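Local coordinates for chitooligosaccharide oxidase (Gibberella zeae, PDB 6Y0R), which oxidises the C1 hydroxyl of chitooligosaccharides to the lactone with a bicovalently bound FAD, reducing molecular oxygen to hydrogen peroxide, at residues 29-33 against 34-38; 166-169 against 170-174; 203-206 against 207-211. All blocks are in the same frame, centred on the assembly; numbering follows the deposited sequence.

Contact 1 (29-33 against 34-38); sequences SCLTQ and AKVPT
L31 sets CG opposite its carbonyl carbon (chi1 -72°) and T38 places CG2 likewise, opposite its own carbonyl carbon; the leucine torsion brings CD1 onto that threonine methyl, and T38 CG2 also lies against L31 CB at 3.6 Å. The other leucine methyl, CD2, comes 4.1 Å from V36 CB, the side chains crossing at a slant. The backbone ends helix 26-33 in a Schellman motif. K35 takes positive phi (62°), and V36 N reaches back to L31 O at 2.9 Å with a fairly straight N-H (165°), while K35 N bonds T32 O at 2.8 Å from above the carbonyl plane. A34 N gives its main bond to C30 O (2.9 Å) and a weak one to L31 O. One turn earlier S29 O accepts both T32 OG1, at 2.7 Å, and Q33 N, the two arriving from the same face of its plane. The chain thus turns out of the helix with L31 and V36 buried and the K35 side chain outside. L31 and V36 rest on strand 63-65 and helix 70-83, and the disulfide C30-C79 ties helix 26-33 to helix 70-83; the chain then leads toward strand 38-39, an outermost strand of the small mixed sheet.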
# COMPACT_ATOMS: atom_id res chain seq x y z
N SER A 29 -28.46 -11.29 -13.65
CA SER A 29 -29.00 -12.47 -14.37
C SER A 29 -27.92 -13.04 -15.29
O SER A 29 -27.83 -14.27 -15.35
CB SER A 29 -30.30 -12.19 -15.09
OG SER A 29 -30.32 -10.86 -15.57
N CYS A 30 -27.06 -12.20 -15.89
CA CYS A 30 -25.90 -12.63 -16.71
C CYS A 30 -24.98 -13.49 -15.83
O CYS A 30 -24.58 -14.56 -16.28
CB CYS A 30 -25.11 -11.46 -17.31
SG CYS A 30 -23.72 -11.98 -18.37
N LEU A 31 -24.67 -13.02 -14.63
CA LEU A 31 -23.73 -13.71 -13.70
C LEU A 31 -24.32 -15.08 -13.31
O LEU A 31 -23.61 -16.09 -13.44
CB LEU A 31 -23.48 -12.82 -12.48
CG LEU A 31 -22.61 -11.58 -12.74
CD1 LEU A 31 -22.59 -10.69 -11.53
CD2 LEU A 31 -21.20 -11.95 -13.18
N THR A 32 -25.56 -15.10 -12.85
CA THR A 32 -26.26 -16.35 -12.42
C THR A 32 -26.25 -17.35 -13.61
O THR A 32 -25.78 -18.51 -13.44
CB THR A 32 -27.65 -16.00 -11.87
OG1 THR A 32 -28.33 -15.26 -12.87
CG2 THR A 32 -27.60 -15.18 -10.61
N GLN A 33 -26.63 -16.89 -14.80
CA GLN A 33 -26.69 -17.75 -16.01
C GLN A 33 -25.28 -18.23 -16.38
O GLN A 33 -25.16 -19.33 -16.94
CB GLN A 33 -27.41 -17.02 -17.14
CG GLN A 33 -28.90 -16.81 -16.83
CD GLN A 33 -29.73 -16.44 -18.04
OE1 GLN A 33 -29.65 -17.08 -19.10
NE2 GLN A 33 -30.55 -15.41 -17.89
N ALA A 34 -24.22 -17.47 -16.07
CA ALA A 34 -22.83 -17.89 -16.35
C ALA A 34 -22.28 -18.76 -15.21
O ALA A 34 -21.08 -19.13 -15.32
CB ALA A 34 -21.97 -16.67 -16.57
N LYS A 35 -23.10 -19.05 -14.20
CA LYS A 35 -22.76 -19.91 -13.03
C LYS A 35 -21.61 -19.22 -12.28
O LYS A 35 -20.67 -19.92 -11.83
CB LYS A 35 -22.37 -21.33 -13.46
CG LYS A 35 -23.40 -22.04 -14.32
CD LYS A 35 -23.00 -23.46 -14.73
CE LYS A 35 -24.19 -24.29 -15.19
NZ LYS A 35 -23.84 -25.71 -15.41
N VAL A 36 -21.68 -17.89 -12.21
CA VAL A 36 -20.75 -17.13 -11.34
C VAL A 36 -21.41 -16.97 -9.98
O VAL A 36 -22.50 -16.40 -9.86
CB VAL A 36 -20.37 -15.78 -11.98
CG1 VAL A 36 -19.46 -15.00 -11.03
CG2 VAL A 36 -19.69 -15.96 -13.32
N PRO A 37 -20.79 -17.43 -8.87
CA PRO A 37 -21.38 -17.20 -7.56
C PRO A 37 -21.53 -15.70 -7.32
O PRO A 37 -20.62 -14.95 -7.69
CB PRO A 37 -20.39 -17.82 -6.54
CG PRO A 37 -19.47 -18.66 -7.37
CD PRO A 37 -19.50 -18.13 -8.79
N THR A 38 -22.64 -15.27 -6.75
CA THR A 38 -22.89 -13.86 -6.41
C THR A 38 -23.55 -13.75 -5.04
O THR A 38 -24.10 -14.78 -4.56
CB THR A 38 -23.72 -13.15 -7.50
OG1 THR A 38 -25.06 -13.63 -7.41
CG2 THR A 38 -23.17 -13.38 -8.90

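Contact 2 (166-169 against 170-174); sequences GGYG and MVARK. With FAD (flavin-adenine dinucleotide), chain B.
Y168 O accepts the N3-H of FAD, with N3 at 2.8 Å, in a nearly straight bond (N-H...O 171°), and Y168 N returns a second bond to FAD O2 at 3.0 Å, equally straight at 173°. One residue therefore reads two adjacent positions on the pyrimidine side of the flavin with its backbone alone. Its side chain goes a different way: with CG anti to the backbone N (chi1 176°), the ring reaches A172, whose CB touches Y168 CD1 at 3.6 Å and lies as close to CE1, at a slant to the ring. The phenol OH is bound by I378 O on strand 371-378, anchoring the far end of the ring in the neighbouring sheet. Between Y168 and A172 the chain makes a type I turn from G169 to A172, closed by A172 N on G169 O at 3.1 Å, the N-H coming from above the carbonyl plane. V171 is the N-cap of helix 172-175, so the turn leads straight into that helix. Before it, G166 and G167 have positive phi angles that suit glycine, and Y444 OH, itself a hydrogen-bond partner of FAD, also binds G167 N. The paired donor and acceptor match the flavin's O2 and N3-H, which should help hold the pyrimidine edge in register; the N-H at O2 would probably also stabilise negative charge gathering near N1 and O2 when the flavin is reduced.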
# COMPACT_ATOMS: atom_id res chain seq x y z
N GLY A 166 2.61 -1.07 -5.02
CA GLY A 166 3.94 -0.87 -4.42
C GLY A 166 4.19 -1.94 -3.39
O GLY A 166 4.48 -3.11 -3.77
N GLY A 167 3.94 -1.56 -2.15
CA GLY A 167 4.01 -2.47 -0.99
C GLY A 167 5.26 -2.23 -0.17
O GLY A 167 6.29 -2.82 -0.46
N TYR A 168 5.16 -1.35 0.81
CA TYR A 168 6.33 -0.86 1.58
C TYR A 168 6.29 -1.48 2.97
O TYR A 168 5.29 -1.32 3.69
CB TYR A 168 6.32 0.66 1.66
CG TYR A 168 7.42 1.21 2.51
CD1 TYR A 168 8.69 1.45 1.99
CD2 TYR A 168 7.18 1.51 3.84
CE1 TYR A 168 9.71 1.94 2.82
CE2 TYR A 168 8.18 1.99 4.66
CZ TYR A 168 9.45 2.21 4.15
OH TYR A 168 10.38 2.73 5.05
N GLY A 169 7.37 -2.13 3.40
CA GLY A 169 7.42 -2.64 4.79
C GLY A 169 8.82 -2.63 5.36
O GLY A 169 9.69 -1.91 4.84
N MET A 170 8.99 -3.43 6.40
CA MET A 170 10.17 -3.33 7.29
C MET A 170 11.45 -3.91 6.67
O MET A 170 12.46 -3.82 7.37
CB MET A 170 9.84 -4.07 8.59
CG MET A 170 8.72 -3.37 9.34
SD MET A 170 9.38 -1.81 9.92
CE MET A 170 7.84 -0.90 10.14
N VAL A 171 11.42 -4.52 5.49
CA VAL A 171 12.69 -4.86 4.79
C VAL A 171 12.74 -4.21 3.41
O VAL A 171 13.47 -4.75 2.55
CB VAL A 171 12.93 -6.37 4.73
CG1 VAL A 171 13.16 -6.91 6.15
CG2 VAL A 171 11.86 -7.14 3.99
N ALA A 172 11.99 -3.14 3.18
CA ALA A 172 11.93 -2.50 1.84
C ALA A 172 13.34 -2.08 1.38
O ALA A 172 13.63 -2.19 0.18
CB ALA A 172 11.00 -1.30 1.91
N ARG A 173 14.15 -1.51 2.24
CA ARG A 173 15.42 -0.92 1.76
C ARG A 173 16.34 -2.07 1.36
O ARG A 173 17.21 -1.83 0.52
CB ARG A 173 16.05 0.01 2.77
CG ARG A 173 15.19 1.24 3.01
CD ARG A 173 15.83 2.29 3.88
NE ARG A 173 16.95 2.98 3.24
CZ ARG A 173 18.23 2.73 3.43
NH1 ARG A 173 18.61 1.74 4.22
NH2 ARG A 173 19.12 3.48 2.81
N LYS A 174 16.14 -3.28 1.88
CA LYS A 174 17.01 -4.41 1.44
C LYS A 174 16.42 -5.12 0.21
O LYS A 174 17.20 -5.51 -0.69
CB LYS A 174 17.20 -5.40 2.57
CG LYS A 174 18.11 -6.57 2.25
CD LYS A 174 19.56 -6.15 2.07
CE LYS A 174 20.42 -7.32 1.65
NZ LYS A 174 21.84 -6.95 1.71
PA FAD B . -8.52 -3.42 -2.03
O1A FAD B . -9.37 -2.36 -1.48
O2A FAD B . -9.06 -4.78 -2.24
O5B FAD B . -7.87 -2.96 -3.41
C5B FAD B . -7.02 -1.81 -3.50
C4B FAD B . -6.96 -1.35 -4.95
O4B FAD B . -6.36 -2.38 -5.76
C3B FAD B . -8.31 -1.05 -5.65
O3B FAD B . -8.13 -0.09 -6.70
C2B FAD B . -8.66 -2.40 -6.25
O2B FAD B . -9.62 -2.35 -7.31
C1B FAD B . -7.31 -2.88 -6.70
N9A FAD B . -7.16 -4.32 -6.78
C8A FAD B . -7.16 -5.19 -5.72
N7A FAD B . -7.01 -6.45 -6.10
C5A FAD B . -6.92 -6.39 -7.48
C6A FAD B . -6.77 -7.39 -8.47
N6A FAD B . -6.63 -8.68 -8.15
N1A FAD B . -6.75 -7.01 -9.78
C2A FAD B . -6.91 -5.70 -10.04
N3A FAD B . -7.03 -4.67 -9.20
C4A FAD B . -7.04 -5.08 -7.92
N1 FAD B . 0.60 -0.21 2.73
C2 FAD B . 1.93 -0.35 2.70
O2 FAD B . 2.59 -0.13 1.62
N3 FAD B . 2.59 -0.77 3.83
C4 FAD B . 1.95 -1.06 5.02
O4 FAD B . 2.60 -1.44 6.01
C4X FAD B . 0.54 -0.93 5.07
N5 FAD B . -0.11 -1.25 6.20
C5X FAD B . -1.49 -1.24 6.16
C6 FAD B . -2.21 -1.65 7.31
C7 FAD B . -3.59 -1.63 7.33
C7M FAD B . -4.36 -2.04 8.57
C8 FAD B . -4.32 -1.25 6.13
C8M FAD B . -5.83 -1.32 6.02
C9 FAD B . -3.58 -0.81 5.01
C9A FAD B . -2.18 -0.79 5.01
N10 FAD B . -1.46 -0.39 3.87
C10 FAD B . -0.07 -0.47 3.85
C1' FAD B . -2.14 0.11 2.67
C2' FAD B . -2.39 -1.01 1.66
O2' FAD B . -1.18 -1.35 0.98
C3' FAD B . -3.43 -0.54 0.68
O3' FAD B . -4.61 -0.25 1.47
C4' FAD B . -3.68 -1.61 -0.38
O4' FAD B . -4.14 -1.03 -1.61
C5' FAD B . -4.70 -2.59 0.14
O5' FAD B . -4.82 -3.72 -0.75
P FAD B . -6.14 -4.59 -0.62
O1P FAD B . -6.05 -5.70 -1.60
O2P FAD B . -6.44 -4.94 0.79
O3P FAD B . -7.26 -3.50 -1.02

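Contact 3 (203-206 against 207-211); sequences SDLF and WGIRG
W207, G208 and I209 give their N-H groups to the carbonyls of S203, D204 and L205 in alpha-helical i to i+4 order, I209 N lying 2.9 Å from L205 O; R210, further on, is the centre of an inverse gamma turn. The R210 side chain, bent at chi3 (-67°), folds back over one face of the F206 ring, with the guanidinium and ring planes only 17° apart. R210 NE stands 3.2 Å from F206 CE2, and CD makes a CH-pi contact 3.9 Å from the F206 ring centroid. That same NE bonds F206 O at 3.2 Å; the oxygen lies in the guanidinium plane, though NE stands above the carbonyl plane. R210 N adds a weak bond to F206 O. L205 CD1 and I209 CD1 press together at 3.3 Å, tighter than usual contact, next to F216. W207 extends from another side of the helix, its indole NE1 bound to S392 O and its ring in a cation-pi contact with K468, while D204 joins K475 and Y476 of helix 466-476. F206 offers R210 both a ring face and a carbonyl, so the side chain is held by CH-pi contact and hydrogen bonding; any electrostatic gain from its charge over the ring is probable at most.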
# COMPACT_ATOMS: atom_id res chain seq x y z
N SER A 203 5.14 -7.32 -21.97
CA SER A 203 5.97 -6.61 -20.97
C SER A 203 5.35 -5.24 -20.67
O SER A 203 5.67 -4.69 -19.59
CB SER A 203 7.40 -6.51 -21.39
OG SER A 203 7.52 -5.66 -22.51
N ASP A 204 4.54 -4.68 -21.59
CA ASP A 204 3.85 -3.38 -21.36
C ASP A 204 2.77 -3.55 -20.27
O ASP A 204 2.67 -2.69 -19.36
CB ASP A 204 3.31 -2.80 -22.67
CG ASP A 204 2.37 -3.70 -23.46
OD1 ASP A 204 2.24 -4.91 -23.16
OD2 ASP A 204 1.74 -3.17 -24.41
N LEU A 205 2.01 -4.62 -20.31
CA LEU A 205 1.00 -4.94 -19.29
C LEU A 205 1.74 -5.19 -17.97
O LEU A 205 1.29 -4.72 -16.93
CB LEU A 205 0.21 -6.19 -19.66
CG LEU A 205 -0.86 -6.65 -18.69
CD1 LEU A 205 -1.95 -5.59 -18.47
CD2 LEU A 205 -1.49 -7.92 -19.18
N PHE A 206 2.85 -5.93 -18.01
CA PHE A 206 3.60 -6.28 -16.78
C PHE A 206 4.17 -5.01 -16.14
O PHE A 206 4.17 -4.90 -14.88
CB PHE A 206 4.70 -7.29 -17.08
CG PHE A 206 5.35 -7.83 -15.85
CD1 PHE A 206 4.61 -8.58 -14.95
CD2 PHE A 206 6.69 -7.59 -15.60
CE1 PHE A 206 5.21 -9.06 -13.80
CE2 PHE A 206 7.29 -8.10 -14.44
CZ PHE A 206 6.55 -8.85 -13.57
N TRP A 207 4.67 -4.08 -16.95
CA TRP A 207 5.09 -2.74 -16.49
C TRP A 207 3.90 -2.06 -15.78
O TRP A 207 4.14 -1.48 -14.69
CB TRP A 207 5.61 -1.93 -17.67
CG TRP A 207 6.11 -0.57 -17.32
CD1 TRP A 207 7.34 -0.22 -16.90
CD2 TRP A 207 5.35 0.64 -17.40
NE1 TRP A 207 7.41 1.13 -16.70
CE2 TRP A 207 6.20 1.68 -17.00
CE3 TRP A 207 4.04 0.92 -17.80
CZ2 TRP A 207 5.77 3.01 -16.95
CZ3 TRP A 207 3.62 2.24 -17.78
CH2 TRP A 207 4.48 3.24 -17.35
N GLY A 208 2.72 -1.96 -16.42
CA GLY A 208 1.60 -1.23 -15.83
C GLY A 208 1.13 -1.85 -14.54
O GLY A 208 0.68 -1.09 -13.64
N ILE A 209 1.12 -3.19 -14.46
CA ILE A 209 0.57 -3.89 -13.25
C ILE A 209 1.47 -3.57 -12.06
O ILE A 209 0.96 -3.61 -10.93
CB ILE A 209 0.40 -5.39 -13.55
CG1 ILE A 209 -1.04 -5.67 -13.98
CG2 ILE A 209 0.81 -6.32 -12.41
CD1 ILE A 209 -1.41 -5.06 -15.23
N ARG A 210 2.74 -3.32 -12.31
CA ARG A 210 3.76 -3.07 -11.25
C ARG A 210 3.69 -1.59 -10.89
O ARG A 210 4.64 -0.86 -11.15
CB ARG A 210 5.14 -3.58 -11.68
CG ARG A 210 5.21 -5.11 -11.78
CD ARG A 210 6.64 -5.56 -12.05
NE ARG A 210 6.97 -5.09 -13.39
CZ ARG A 210 8.20 -4.91 -13.89
NH1 ARG A 210 8.32 -4.43 -15.14
NH2 ARG A 210 9.28 -5.13 -13.15
N GLY A 211 2.55 -1.16 -10.34
CA GLY A 211 2.42 0.18 -9.75
C GLY A 211 1.08 0.82 -10.07
O GLY A 211 0.65 1.75 -9.31

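The contacts follow one another in series along the single chain: 29-38 near the N-terminus, then 166-174, then 203-211. Contact 1 is peripheral, beside the small mixed sheet containing strands 38-39 and 63-65, its centre about 39 Å from that of contact 2 and 30 Å from that of contact 3. Contacts 2 and 3 both belong to the PCMH-type FAD-binding region; their centres are 19 Å apart and their nearest atoms about 5 Å, without touching. Contact 2 hydrogen-bonds the flavin and meets the seven-stranded antiparallel sheet, whereas contact 3 supplies a helix, 203-212, packed close by on strands 182-188 and 194-197 of the other antiparallel sheet, the side chain of I209 about 7 Å from FAD.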